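Long-range contacts in sulfatase (Bacteroides fragilis CAG:558, PDB 6USS), which probably hydrolyses aryl sulfate esters as a calcium-dependent sulfatase of a human gut bacterium: residues Leu38-Asp43 / Phe254-His259; Ile161-Ala166 / Val185-His190; Ala196-Glu201 / Thr229-Ala234; Pro219-Tyr224 / Thr236-Lys241. The protein carries 1 engineered substitution. All coordinates share one frame; numbering follows the deposited sequence.

Overall arrangement
Contacts 1 to 3 are buried and contact 4 only partly so, and charge pairing across the contact enters at that last place. Contact 1 is the most central, two parallel strands of the large sheet that lead into the calcium site, and contact 2 extends the same sheet, since strands 253-258 and 159-164 are neighbours in it. Both rest on regular backbone hydrogen bonds with largely apolar side chains, though contact 2 adds a polar turn and a bridging water at one end. Contacts 3 and 4 share helix 231-247 and join it to the long connection that precedes it. Contact 3 packs aromatic rings beside weak backbone bonds, whereas contact 4 gathers charged groups round one carboxylate.

Contact 1 (Leu38-Asp43 / Phe254-His259); sequences LFMVDD and FLYMAH. With CA (calcium ion), chain C.
Leu-38 and Tyr-256 leave adjacent strands side by side and point the same way, so that the leucine's CD2 methyl comes to 3.6 Å from Tyr-256 CD1, slanting against the ring. With CG swung opposite the main-chain nitrogen (chi1 175°), the leucine branch runs alongside the phenol. Met-40, two residues on, reaches the same ring at a slant, its CB 3.7 Å from Tyr-256 CE1. The CD1 and CE1 atoms of the ring thus meet two residues of the neighbouring strand, while Ala-258 CB sits over one face of the ring, toward its rim.

The other side of the sheet pairs Phe-39 with Met-257, whose CG lies 3.7 Å from Phe-39 CD2. The far end of the Phe-39 ring meets the edge of the His-259 imidazole, with CZ 3.3 Å from His-259 CD2 and the planes inclined at 59°. His-259 NE2 is hydrogen-bonded to Ser-298 OG of helix 283-308, which covers this side.

The backbones pair in parallel register, as expected in the central sheet of the alkaline phosphatase-like sulfatase fold. Leu-38 and Met-40 each use both N and O; the straightest bond runs from Met-40 N to Met-257 O (2.7 Å, 171°). Beyond the last bond, from His-259 N to Met-40 O, a water donates to both Met-40 O and His-259 O. The loop that follows the strand carries Asp-42 and Asp-43, each of whose OD1 atoms binds calcium at 2.3 Å. Asp-322, Asn-323 and the engineered Cys-88 complete the site, and Asp-42 OD2 pairs with Lys-165.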
loop_
_atom_site.group_PDB
_atom_site.type_symbol
_atom_site.label_atom_id
_atom_site.label_comp_id
_atom_site.label_asym_id
_atom_site.label_seq_id
_atom_site.Cartn_x
_atom_site.Cartn_y
_atom_site.Cartn_z
ATOM N N LEU A 38 7.184 -8.556 14.665
ATOM C CA LEU A 38 8.625 -8.307 14.672
ATOM C C LEU A 38 8.846 -6.952 15.329
ATOM O O LEU A 38 8.514 -5.914 14.744
ATOM C CB LEU A 38 9.186 -8.318 13.251
ATOM C CG LEU A 38 10.659 -7.958 13.095
ATOM C CD1 LEU A 38 11.512 -8.886 13.954
ATOM C CD2 LEU A 38 11.062 -8.068 11.624
ATOM N N PHE A 39 9.374 -6.962 16.554
ATOM C CA PHE A 39 9.608 -5.743 17.335
ATOM C C PHE A 39 11.100 -5.455 17.203
ATOM O O PHE A 39 11.938 -6.200 17.730
ATOM C CB PHE A 39 9.148 -5.948 18.779
ATOM C CG PHE A 39 9.205 -4.719 19.667
ATOM C CD1 PHE A 39 10.384 -4.343 20.292
ATOM C CD2 PHE A 39 8.058 -3.990 19.948
ATOM C CE1 PHE A 39 10.422 -3.237 21.152
ATOM C CE2 PHE A 39 8.089 -2.881 20.805
ATOM C CZ PHE A 39 9.269 -2.504 21.400
ATOM N N MET A 40 11.428 -4.393 16.464
ATOM C CA MET A 40 12.800 -4.049 16.095
ATOM C C MET A 40 13.173 -2.725 16.746
ATOM O O MET A 40 12.544 -1.691 16.472
ATOM C CB MET A 40 12.963 -3.951 14.574
ATOM C CG MET A 40 14.373 -3.615 14.121
ATOM S SD MET A 40 15.573 -4.970 14.263
ATOM C CE MET A 40 14.796 -6.192 13.211
ATOM N N VAL A 41 14.205 -2.752 17.585
ATOM C CA VAL A 41 14.740 -1.548 18.207
ATOM C C VAL A 41 15.941 -1.080 17.404
ATOM O O VAL A 41 16.673 -1.883 16.816
ATOM C CB VAL A 41 15.114 -1.808 19.676
ATOM C CG1 VAL A 41 15.461 -0.516 20.361
ATOM C CG2 VAL A 41 13.966 -2.514 20.379
ATOM N N ASP A 42 16.146 0.230 17.365
ATOM C CA ASP A 42 17.240 0.831 16.610
ATOM C C ASP A 42 18.458 1.087 17.500
ATOM O O ASP A 42 18.331 1.663 18.584
ATOM C CB ASP A 42 16.787 2.145 15.978
ATOM C CG ASP A 42 17.722 2.602 14.907
ATOM O OD1 ASP A 42 18.361 1.715 14.302
ATOM O OD2 ASP A 42 17.825 3.827 14.665
ATOM N N ASP A 43 19.639 0.677 17.029
ATOM C CA ASP A 43 20.905 0.986 17.702
ATOM C C ASP A 43 20.933 0.507 19.153
ATOM O O ASP A 43 21.602 1.109 19.997
ATOM C CB ASP A 43 21.216 2.492 17.663
ATOM C CG ASP A 43 21.447 3.017 16.253
ATOM O OD1 ASP A 43 21.575 2.174 15.339
ATOM O OD2 ASP A 43 21.499 4.264 16.070
ATOM N N PHE A 254 0.733 -9.225 10.306
ATOM C CA PHE A 254 2.156 -9.113 10.558
ATOM C C PHE A 254 2.389 -7.647 10.875
ATOM O O PHE A 254 2.075 -6.779 10.055
ATOM C CB PHE A 254 2.959 -9.573 9.347
ATOM C CG PHE A 254 4.397 -9.199 9.405
ATOM C CD1 PHE A 254 5.258 -9.829 10.286
ATOM C CD2 PHE A 254 4.904 -8.210 8.569
ATOM C CE1 PHE A 254 6.611 -9.486 10.330
ATOM C CE2 PHE A 254 6.256 -7.853 8.616
ATOM C CZ PHE A 254 7.106 -8.496 9.492
ATOM N N LEU A 255 2.855 -7.368 12.080
ATOM C CA LEU A 255 3.192 -6.020 12.494
ATOM C C LEU A 255 4.706 -5.907 12.583
ATOM O O LEU A 255 5.334 -6.613 13.376
ATOM C CB LEU A 255 2.548 -5.701 13.838
ATOM C CG LEU A 255 3.088 -4.437 14.515
ATOM C CD1 LEU A 255 2.903 -3.261 13.613
ATOM C CD2 LEU A 255 2.389 -4.192 15.855
ATOM N N TYR A 256 5.291 -5.034 11.766
ATOM C CA TYR A 256 6.716 -4.710 11.880
ATOM C C TYR A 256 6.823 -3.473 12.760
ATOM O O TYR A 256 6.760 -2.338 12.285
ATOM C CB TYR A 256 7.350 -4.474 10.512
ATOM C CG TYR A 256 8.841 -4.119 10.526
ATOM C CD1 TYR A 256 9.742 -4.764 11.375
ATOM C CD2 TYR A 256 9.348 -3.156 9.652
ATOM C CE1 TYR A 256 11.122 -4.445 11.362
ATOM C CE2 TYR A 256 10.704 -2.838 9.628
ATOM C CZ TYR A 256 11.589 -3.484 10.484
ATOM O OH TYR A 256 12.930 -3.140 10.436
ATOM N N MET A 257 6.982 -3.695 14.063
ATOM C CA MET A 257 7.099 -2.600 15.028
ATOM C C MET A 257 8.565 -2.201 15.109
ATOM O O MET A 257 9.344 -2.798 15.847
ATOM C CB MET A 257 6.556 -3.027 16.385
ATOM C CG MET A 257 6.475 -1.907 17.397
ATOM S SD MET A 257 5.087 -0.825 17.018
ATOM C CE MET A 257 5.385 0.550 18.140
ATOM N N ALA A 258 8.947 -1.177 14.340
ATOM C CA ALA A 258 10.347 -0.779 14.193
ATOM C C ALA A 258 10.548 0.599 14.822
ATOM O O ALA A 258 10.341 1.620 14.169
ATOM C CB ALA A 258 10.761 -0.788 12.722
ATOM N N HIS A 259 10.983 0.616 16.082
ATOM C CA HIS A 259 11.110 1.856 16.841
ATOM C C HIS A 259 12.178 2.775 16.260
ATOM O O HIS A 259 13.171 2.326 15.672
ATOM C CB HIS A 259 11.446 1.561 18.306
ATOM C CG HIS A 259 10.239 1.313 19.137
ATOM N ND1 HIS A 259 9.438 2.333 19.597
ATOM C CD2 HIS A 259 9.661 0.162 19.554
ATOM C CE1 HIS A 259 8.421 1.824 20.269
ATOM N NE2 HIS A 259 8.536 0.507 20.262
HETATM CA CA CA C . 20.486 1.310 13.530
HETATM O O HOH W 1 13.802 -0.095 14.517
#

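Contact 2 (Ile161-Ala166 / Val185-His190); sequences IHCGKA and VNIAGH
His-162 is the side chain round which the tight half of this contact closes. Its imidazole runs beside the Asn-186 amide, pointing the same way with the planes 59° apart, and the ring edge at CD2 comes to 3.3 Å from Asn-186 OD1. Close by, His-162 NE2 abuts Gly-189 CA at 3.4 Å. That nitrogen also donates to Gly-164 O (2.8 Å), reaching it from above the carbonyl plane. Asn-186 is held in turn by its own loop: OD1 accepts from Gly-189 N on an in-plane lone pair, an Asx motif, and ND2 returns a bond to Gly-189 O, which fixes the rotation of the amide.

Along the strands, 161-164 and 185-187 pair in parallel through three short, nearly straight bonds, among them Gly-164 N to Ile-187 O (2.8 Å, 172°). Cys-163 SG touches Ile-187 CG2 at 4.0 Å on the side that helix 231-247 covers.

The solvent side differs in exposure and in directness. Val-185 is partly exposed where its CG1 meets Ile-161 CG2 at 3.9 Å, and at the other end the partly exposed His-190 is joined to Ala-166 through a water that accepts from both backbone nitrogens. The short strand 185-187 thus extends the central sheet beyond strand 159-164. Because NE2 is the donor to Gly-164 O, a neutral His-162 would probably carry its proton there.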
loop_
_atom_site.group_PDB
_atom_site.type_symbol
_atom_site.label_atom_id
_atom_site.label_comp_id
_atom_site.label_asym_id
_atom_site.label_seq_id
_atom_site.Cartn_x
_atom_site.Cartn_y
_atom_site.Cartn_z
ATOM N N ILE A 161 1.427 -4.633 8.449
ATOM C CA ILE A 161 1.469 -3.321 9.083
ATOM C C ILE A 161 2.921 -2.950 9.338
ATOM O O ILE A 161 3.662 -3.733 9.947
ATOM C CB ILE A 161 0.697 -3.301 10.415
ATOM C CG1 ILE A 161 -0.728 -3.799 10.232
ATOM C CG2 ILE A 161 0.736 -1.915 11.034
ATOM C CD1 ILE A 161 -1.407 -4.124 11.531
ATOM N N HIS A 162 3.313 -1.750 8.899
ATOM C CA HIS A 162 4.596 -1.149 9.240
ATOM C C HIS A 162 4.408 0.050 10.168
ATOM O O HIS A 162 3.597 0.949 9.894
ATOM C CB HIS A 162 5.383 -0.674 8.015
ATOM C CG HIS A 162 6.539 0.200 8.386
ATOM N ND1 HIS A 162 7.756 -0.310 8.793
ATOM C CD2 HIS A 162 6.627 1.542 8.536
ATOM C CE1 HIS A 162 8.566 0.687 9.112
ATOM N NE2 HIS A 162 7.905 1.821 8.965
ATOM N N CYS A 163 5.210 0.094 11.229
ATOM C CA CYS A 163 5.107 1.156 12.216
ATOM C C CYS A 163 6.500 1.565 12.667
ATOM O O CYS A 163 7.221 0.755 13.266
ATOM C CB CYS A 163 4.265 0.688 13.402
ATOM S SG CYS A 163 4.085 1.961 14.680
ATOM N N GLY A 164 6.870 2.815 12.383
ATOM C CA GLY A 164 8.170 3.323 12.794
ATOM C C GLY A 164 9.213 3.497 11.698
ATOM O O GLY A 164 8.900 3.936 10.585
ATOM N N LYS A 165 10.464 3.168 12.023
ATOM C CA LYS A 165 11.588 3.381 11.117
ATOM C C LYS A 165 11.578 2.353 9.991
ATOM O O LYS A 165 11.675 1.149 10.239
ATOM C CB LYS A 165 12.903 3.303 11.888
ATOM C CG LYS A 165 14.117 3.016 11.033
ATOM C CD LYS A 165 15.365 3.546 11.712
ATOM C CE LYS A 165 16.620 3.008 11.045
ATOM N NZ LYS A 165 17.819 3.340 11.851
ATOM N N ALA A 166 11.467 2.826 8.750
ATOM C CA ALA A 166 11.527 1.931 7.589
ATOM C C ALA A 166 12.955 1.907 7.054
ATOM O O ALA A 166 13.658 0.900 7.183
ATOM C CB ALA A 166 10.512 2.360 6.530
ATOM N N VAL A 185 -0.440 -1.054 5.598
ATOM C CA VAL A 185 -0.601 0.028 6.564
ATOM C C VAL A 185 0.781 0.582 6.905
ATOM O O VAL A 185 1.701 -0.184 7.222
ATOM C CB VAL A 185 -1.323 -0.453 7.842
ATOM C CG1 VAL A 185 -1.324 0.643 8.914
ATOM C CG2 VAL A 185 -2.747 -0.917 7.514
ATOM N N ASN A 186 0.925 1.911 6.843
ATOM C CA ASN A 186 2.186 2.591 7.145
ATOM C C ASN A 186 1.957 3.637 8.228
ATOM O O ASN A 186 1.166 4.566 8.035
ATOM C CB ASN A 186 2.785 3.258 5.896
ATOM C CG ASN A 186 4.058 4.055 6.206
ATOM O OD1 ASN A 186 4.656 3.896 7.272
ATOM N ND2 ASN A 186 4.484 4.898 5.265
ATOM N N ILE A 187 2.662 3.500 9.349
ATOM C CA ILE A 187 2.724 4.530 10.379
ATOM C C ILE A 187 4.169 5.024 10.446
ATOM O O ILE A 187 5.075 4.277 10.857
ATOM C CB ILE A 187 2.257 4.017 11.748
ATOM C CG1 ILE A 187 0.788 3.574 11.700
ATOM C CG2 ILE A 187 2.472 5.078 12.819
ATOM C CD1 ILE A 187 0.400 2.614 12.849
ATOM N N ALA A 188 4.384 6.274 10.029
ATOM C CA ALA A 188 5.621 7.037 10.236
ATOM C C ALA A 188 6.814 6.523 9.426
ATOM O O ALA A 188 7.959 6.938 9.685
ATOM C CB ALA A 188 5.996 7.086 11.723
ATOM N N GLY A 189 6.597 5.640 8.456
ATOM C CA GLY A 189 7.697 5.032 7.730
ATOM C C GLY A 189 8.046 5.830 6.491
ATOM O O GLY A 189 7.182 6.104 5.654
ATOM N N HIS A 190 9.316 6.201 6.376
ATOM C CA HIS A 190 9.776 6.885 5.174
ATOM C C HIS A 190 11.238 6.513 4.950
ATOM O O HIS A 190 11.702 5.467 5.417
ATOM C CB HIS A 190 9.526 8.400 5.295
ATOM C CG HIS A 190 10.275 9.058 6.414
ATOM N ND1 HIS A 190 11.128 10.125 6.212
ATOM C CD2 HIS A 190 10.293 8.810 7.746
ATOM C CE1 HIS A 190 11.640 10.504 7.370
ATOM N NE2 HIS A 190 11.151 9.722 8.316
HETATM O O HOH W 2 11.295 5.608 8.357
#

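Contact 3 (Ala196-Glu201 / Thr229-Ala234); sequences ASYLGE and TFVSEA
Thr-229 O is gripped by two donors: Gly-200 N gives it a weak, bent hydrogen bond of 3.3 Å, and Tyr-204 OH of a nearby loop binds the same oxygen. A second weak bond, from Val-231 N to Tyr-198 O at 2.9 Å, continues the connection, and Phe-230 CA adds a C-H...O contact to Tyr-198 O at 3.5 Å. The loop is shaped by an ST turn, in which Ser-197 OG accepts from Leu-199 N at 2.9 Å.

Most of the buried surface comes from Tyr-198 and Phe-230. Tyr-198 CB sits over one face of the Phe-230 ring in a CH-pi contact, 3.7 Å from the centroid. The two rings themselves are near parallel, at 22°, but slid so far apart that they barely overlap. Phe-230 occupies the N-cap position, so the tyrosine meets the chain where helix 231-247 begins, and this packing joins that helix start to the loop that follows strand 185-187.

Val-231 turns CG1 between its main-chain nitrogen and carbonyl carbon (chi1 73°), which brings the methyl to 3.5 Å from Tyr-198 CD2. Leu-199 CD2 comes obliquely to 3.9 Å from Phe-230 CE1. Tyr-198 and Phe-230 also pack on Leu-291 of helix 283-308. The phenol end of Tyr-198 is held by His-263 O, and the nearest atoms of this side chain and the calcium ion are about 10 Å apart.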
loop_
_atom_site.group_PDB
_atom_site.type_symbol
_atom_site.label_atom_id
_atom_site.label_comp_id
_atom_site.label_asym_id
_atom_site.label_seq_id
_atom_site.Cartn_x
_atom_site.Cartn_y
_atom_site.Cartn_z
ATOM N N ALA A 196 14.391 13.703 14.012
ATOM C CA ALA A 196 14.797 15.034 14.437
ATOM C C ALA A 196 14.625 15.222 15.942
ATOM O O ALA A 196 15.493 15.810 16.594
ATOM C CB ALA A 196 14.006 16.087 13.661
ATOM N N SER A 197 13.527 14.727 16.517
ATOM C CA SER A 197 13.268 14.877 17.944
ATOM C C SER A 197 12.280 13.817 18.407
ATOM O O SER A 197 11.347 13.470 17.685
ATOM C CB SER A 197 12.719 16.266 18.277
ATOM O OG SER A 197 12.256 16.292 19.623
ATOM N N TYR A 198 12.477 13.332 19.633
ATOM C CA TYR A 198 11.505 12.445 20.261
ATOM C C TYR A 198 10.291 13.193 20.821
ATOM O O TYR A 198 9.297 12.550 21.195
ATOM C CB TYR A 198 12.160 11.662 21.406
ATOM C CG TYR A 198 13.111 10.552 21.028
ATOM C CD1 TYR A 198 14.407 10.830 20.596
ATOM C CD2 TYR A 198 12.734 9.211 21.162
ATOM C CE1 TYR A 198 15.300 9.794 20.268
ATOM C CE2 TYR A 198 13.607 8.175 20.845
ATOM C CZ TYR A 198 14.895 8.470 20.393
ATOM O OH TYR A 198 15.773 7.440 20.074
ATOM N N LEU A 199 10.347 14.522 20.892
ATOM C CA LEU A 199 9.400 15.314 21.672
ATOM C C LEU A 199 8.235 15.777 20.804
ATOM O O LEU A 199 8.439 16.457 19.787
ATOM C CB LEU A 199 10.103 16.521 22.297
ATOM C CG LEU A 199 11.247 16.154 23.245
ATOM C CD1 LEU A 199 11.915 17.391 23.795
ATOM C CD2 LEU A 199 10.721 15.297 24.384
ATOM N N GLY A 200 7.013 15.422 21.225
ATOM C CA GLY A 200 5.826 15.976 20.598
ATOM C C GLY A 200 5.760 17.484 20.716
ATOM O O GLY A 200 5.195 18.161 19.846
ATOM N N GLU A 201 6.344 18.033 21.781
ATOM C CA GLU A 201 6.471 19.478 21.878
ATOM C C GLU A 201 7.259 20.043 20.703
ATOM O O GLU A 201 7.025 21.184 20.295
ATOM C CB GLU A 201 7.130 19.861 23.205
ATOM C CG GLU A 201 6.384 19.355 24.439
ATOM C CD GLU A 201 6.904 17.997 24.941
ATOM O OE1 GLU A 201 7.431 17.205 24.113
ATOM O OE2 GLU A 201 6.787 17.725 26.166
ATOM N N THR A 229 3.504 13.849 24.196
ATOM C CA THR A 229 3.625 12.441 23.819
ATOM C C THR A 229 5.021 12.196 23.233
ATOM O O THR A 229 5.335 12.673 22.135
ATOM C CB THR A 229 2.527 12.041 22.831
ATOM O OG1 THR A 229 1.236 12.382 23.356
ATOM C CG2 THR A 229 2.568 10.543 22.559
ATOM N N PHE A 230 5.864 11.482 23.988
ATOM C CA PHE A 230 7.132 10.951 23.490
ATOM C C PHE A 230 6.886 10.032 22.285
ATOM O O PHE A 230 5.891 9.303 22.237
ATOM C CB PHE A 230 7.836 10.180 24.617
ATOM C CG PHE A 230 9.340 10.260 24.574
ATOM C CD1 PHE A 230 9.993 11.445 24.875
ATOM C CD2 PHE A 230 10.101 9.151 24.239
ATOM C CE1 PHE A 230 11.377 11.524 24.841
ATOM C CE2 PHE A 230 11.473 9.228 24.200
ATOM C CZ PHE A 230 12.116 10.420 24.507
ATOM N N VAL A 231 7.804 10.059 21.305
ATOM C CA VAL A 231 7.497 9.460 19.999
ATOM C C VAL A 231 7.288 7.951 20.115
ATOM O O VAL A 231 6.429 7.381 19.426
ATOM C CB VAL A 231 8.573 9.812 18.948
ATOM C CG1 VAL A 231 9.862 9.067 19.182
ATOM C CG2 VAL A 231 8.040 9.490 17.554
ATOM N N SER A 232 8.059 7.281 20.986
ATOM C CA SER A 232 7.853 5.854 21.231
ATOM C C SER A 232 6.465 5.569 21.769
ATOM O O SER A 232 5.921 4.485 21.525
ATOM C CB SER A 232 8.904 5.326 22.219
ATOM O OG SER A 232 10.185 5.852 21.923
ATOM N N GLU A 233 5.899 6.509 22.534
ATOM C CA GLU A 233 4.523 6.372 23.001
ATOM C C GLU A 233 3.547 6.563 21.847
ATOM O O GLU A 233 2.617 5.759 21.664
ATOM C CB GLU A 233 4.243 7.379 24.124
ATOM C CG GLU A 233 2.862 7.273 24.798
ATOM C CD GLU A 233 2.573 5.888 25.391
ATOM O OE1 GLU A 233 3.514 5.204 25.860
ATOM O OE2 GLU A 233 1.393 5.471 25.388
ATOM N N ALA A 234 3.761 7.611 21.042
ATOM C CA ALA A 234 2.917 7.844 19.875
ATOM C C ALA A 234 2.908 6.633 18.954
ATOM O O ALA A 234 1.851 6.225 18.454
ATOM C CB ALA A 234 3.395 9.079 19.112
#

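Contact 4 (Pro219-Tyr224 / Thr236-Lys241); sequences PGLDKY and TLEAIK
The backbones stay well apart, with the nearest CA atoms, those of Leu-221 and Glu-238, 8.5 Å from each other, and side chains alone bridge the interval between the short 3-10 turn 222-224 and residues 236-241 of helix 231-247. Tyr-224 and Glu-238 slide past each other in opposite directions, the ring and carboxylate planes 77° apart. Tyr-224 OH donates to Glu-238 OE2 (2.5 Å), on the lone pair directed away from the other carboxylate oxygen.

That leaves the syn side of OE2 for Lys-241, whose extended chain runs back along the helix and places NZ at 2.8 Å from OE2, somewhat out of the carboxylate plane. A bend at chi2 (-67°) folds the glutamate so that its carboxylate reaches both donors. Two bonds therefore grip one oxygen, and Lys-223 NZ makes a long salt bridge, 3.7 Å from Glu-238 OE2. The two lysines reach toward each other, tip to tip, beside the carboxylate they share, which probably offsets their positive charges and would favour its ionised form.

Apolar atoms flank the polar cluster. Leu-221 CD2 touches Glu-238 CG at 3.9 Å, the aliphatic part of Lys-223 lies over one face of the Tyr-224 ring through CG, and Leu-237 CB packs beside the phenol oxygen, 3.6 Å from Tyr-224 OH. The lysines are exposed, whereas Tyr-224 is buried and also rests on Ala-234, one turn before Glu-238. Away from the calcium site, the arrangement is a salt-bridge network built on an i to i+3 glutamate-lysine pair, tying a loop to a helix.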
loop_
_atom_site.group_PDB
_atom_site.type_symbol
_atom_site.label_atom_id
_atom_site.label_comp_id
_atom_site.label_asym_id
_atom_site.label_seq_id
_atom_site.Cartn_x
_atom_site.Cartn_y
_atom_site.Cartn_z
ATOM N N PRO A 219 7.002 11.636 10.048
ATOM C CA PRO A 219 5.681 11.875 9.465
ATOM C C PRO A 219 4.637 10.970 10.114
ATOM O O PRO A 219 4.954 10.032 10.850
ATOM C CB PRO A 219 5.893 11.523 7.985
ATOM C CG PRO A 219 6.973 10.469 8.009
ATOM C CD PRO A 219 7.806 10.687 9.249
ATOM N N GLY A 220 3.372 11.286 9.850
ATOM C CA GLY A 220 2.303 10.401 10.263
ATOM C C GLY A 220 1.852 10.513 11.703
ATOM O O GLY A 220 1.087 9.656 12.156
ATOM N N LEU A 221 2.286 11.538 12.446
ATOM C CA LEU A 221 1.917 11.679 13.853
ATOM C C LEU A 221 1.443 13.098 14.147
ATOM O O LEU A 221 1.692 13.642 15.236
ATOM C CB LEU A 221 3.086 11.300 14.759
ATOM C CG LEU A 221 3.623 9.883 14.547
ATOM C CD1 LEU A 221 4.918 9.693 15.315
ATOM C CD2 LEU A 221 2.574 8.825 14.945
ATOM N N ASP A 222 0.755 13.704 13.174
ATOM C CA ASP A 222 0.422 15.120 13.259
ATOM C C ASP A 222 -0.468 15.414 14.467
ATOM O O ASP A 222 -0.316 16.457 15.113
ATOM C CB ASP A 222 -0.239 15.579 11.953
ATOM C CG ASP A 222 0.724 15.550 10.726
ATOM O OD1 ASP A 222 1.711 14.773 10.693
ATOM O OD2 ASP A 222 0.469 16.315 9.770
ATOM N N LYS A 223 -1.376 14.496 14.818
ATOM C CA LYS A 223 -2.272 14.770 15.940
ATOM C C LYS A 223 -1.565 14.761 17.295
ATOM O O LYS A 223 -2.182 15.149 18.293
ATOM C CB LYS A 223 -3.440 13.774 15.961
ATOM C CG LYS A 223 -3.052 12.324 16.306
ATOM C CD LYS A 223 -4.297 11.459 16.604
ATOM C CE LYS A 223 -4.177 10.025 16.039
ATOM N NZ LYS A 223 -4.512 9.826 14.570
ATOM N N TYR A 224 -0.307 14.327 17.376
ATOM C CA TYR A 224 0.425 14.381 18.635
ATOM C C TYR A 224 1.277 15.634 18.756
ATOM O O TYR A 224 1.918 15.830 19.796
ATOM C CB TYR A 224 1.310 13.137 18.802
ATOM C CG TYR A 224 0.533 11.842 18.787
ATOM C CD1 TYR A 224 -0.047 11.348 19.945
ATOM C CD2 TYR A 224 0.372 11.113 17.610
ATOM C CE1 TYR A 224 -0.771 10.165 19.938
ATOM C CE2 TYR A 224 -0.347 9.929 17.596
ATOM C CZ TYR A 224 -0.921 9.461 18.767
ATOM O OH TYR A 224 -1.656 8.291 18.780
ATOM N N THR A 236 3.440 3.508 19.714
ATOM C CA THR A 236 2.693 2.419 20.335
ATOM C C THR A 236 1.183 2.636 20.231
ATOM O O THR A 236 0.439 1.695 19.938
ATOM C CB THR A 236 3.119 2.260 21.796
ATOM O OG1 THR A 236 4.550 2.227 21.866
ATOM C CG2 THR A 236 2.558 0.978 22.363
ATOM N N LEU A 237 0.707 3.863 20.455
ATOM C CA LEU A 237 -0.733 4.091 20.399
ATOM C C LEU A 237 -1.274 3.922 18.983
ATOM O O LEU A 237 -2.380 3.394 18.803
ATOM C CB LEU A 237 -1.081 5.472 20.945
ATOM C CG LEU A 237 -0.743 5.626 22.423
ATOM C CD1 LEU A 237 -0.589 7.116 22.752
ATOM C CD2 LEU A 237 -1.798 4.953 23.308
ATOM N N GLU A 238 -0.516 4.349 17.961
ATOM C CA GLU A 238 -0.981 4.128 16.593
ATOM C C GLU A 238 -0.864 2.665 16.192
ATOM O O GLU A 238 -1.698 2.161 15.433
ATOM C CB GLU A 238 -0.219 5.015 15.614
ATOM C CG GLU A 238 -0.431 6.493 15.875
ATOM C CD GLU A 238 -1.873 6.956 15.604
ATOM O OE1 GLU A 238 -2.358 6.806 14.453
ATOM O OE2 GLU A 238 -2.517 7.469 16.550
ATOM N N ALA A 239 0.152 1.966 16.689
ATOM C CA ALA A 239 0.209 0.526 16.467
ATOM C C ALA A 239 -0.989 -0.168 17.105
ATOM O O ALA A 239 -1.563 -1.103 16.526
ATOM C CB ALA A 239 1.514 -0.050 17.014
ATOM N N ILE A 240 -1.394 0.276 18.296
ATOM C CA ILE A 240 -2.526 -0.372 18.934
ATOM C C ILE A 240 -3.790 -0.177 18.098
ATOM O O ILE A 240 -4.561 -1.126 17.898
ATOM C CB ILE A 240 -2.676 0.118 20.386
ATOM C CG1 ILE A 240 -1.522 -0.463 21.226
ATOM C CG2 ILE A 240 -4.029 -0.290 20.951
ATOM C CD1 ILE A 240 -1.699 -0.344 22.731
ATOM N N LYS A 241 -4.002 1.028 17.539
ATOM C CA LYS A 241 -5.183 1.185 16.693
ATOM C C LYS A 241 -5.068 0.414 15.394
ATOM O O LYS A 241 -6.091 -0.028 14.866
ATOM C CB LYS A 241 -5.488 2.659 16.378
ATOM C CG LYS A 241 -5.378 3.618 17.538
ATOM C CD LYS A 241 -5.196 5.047 17.016
ATOM C CE LYS A 241 -5.477 6.103 18.092
ATOM N NZ LYS A 241 -5.115 7.464 17.567
#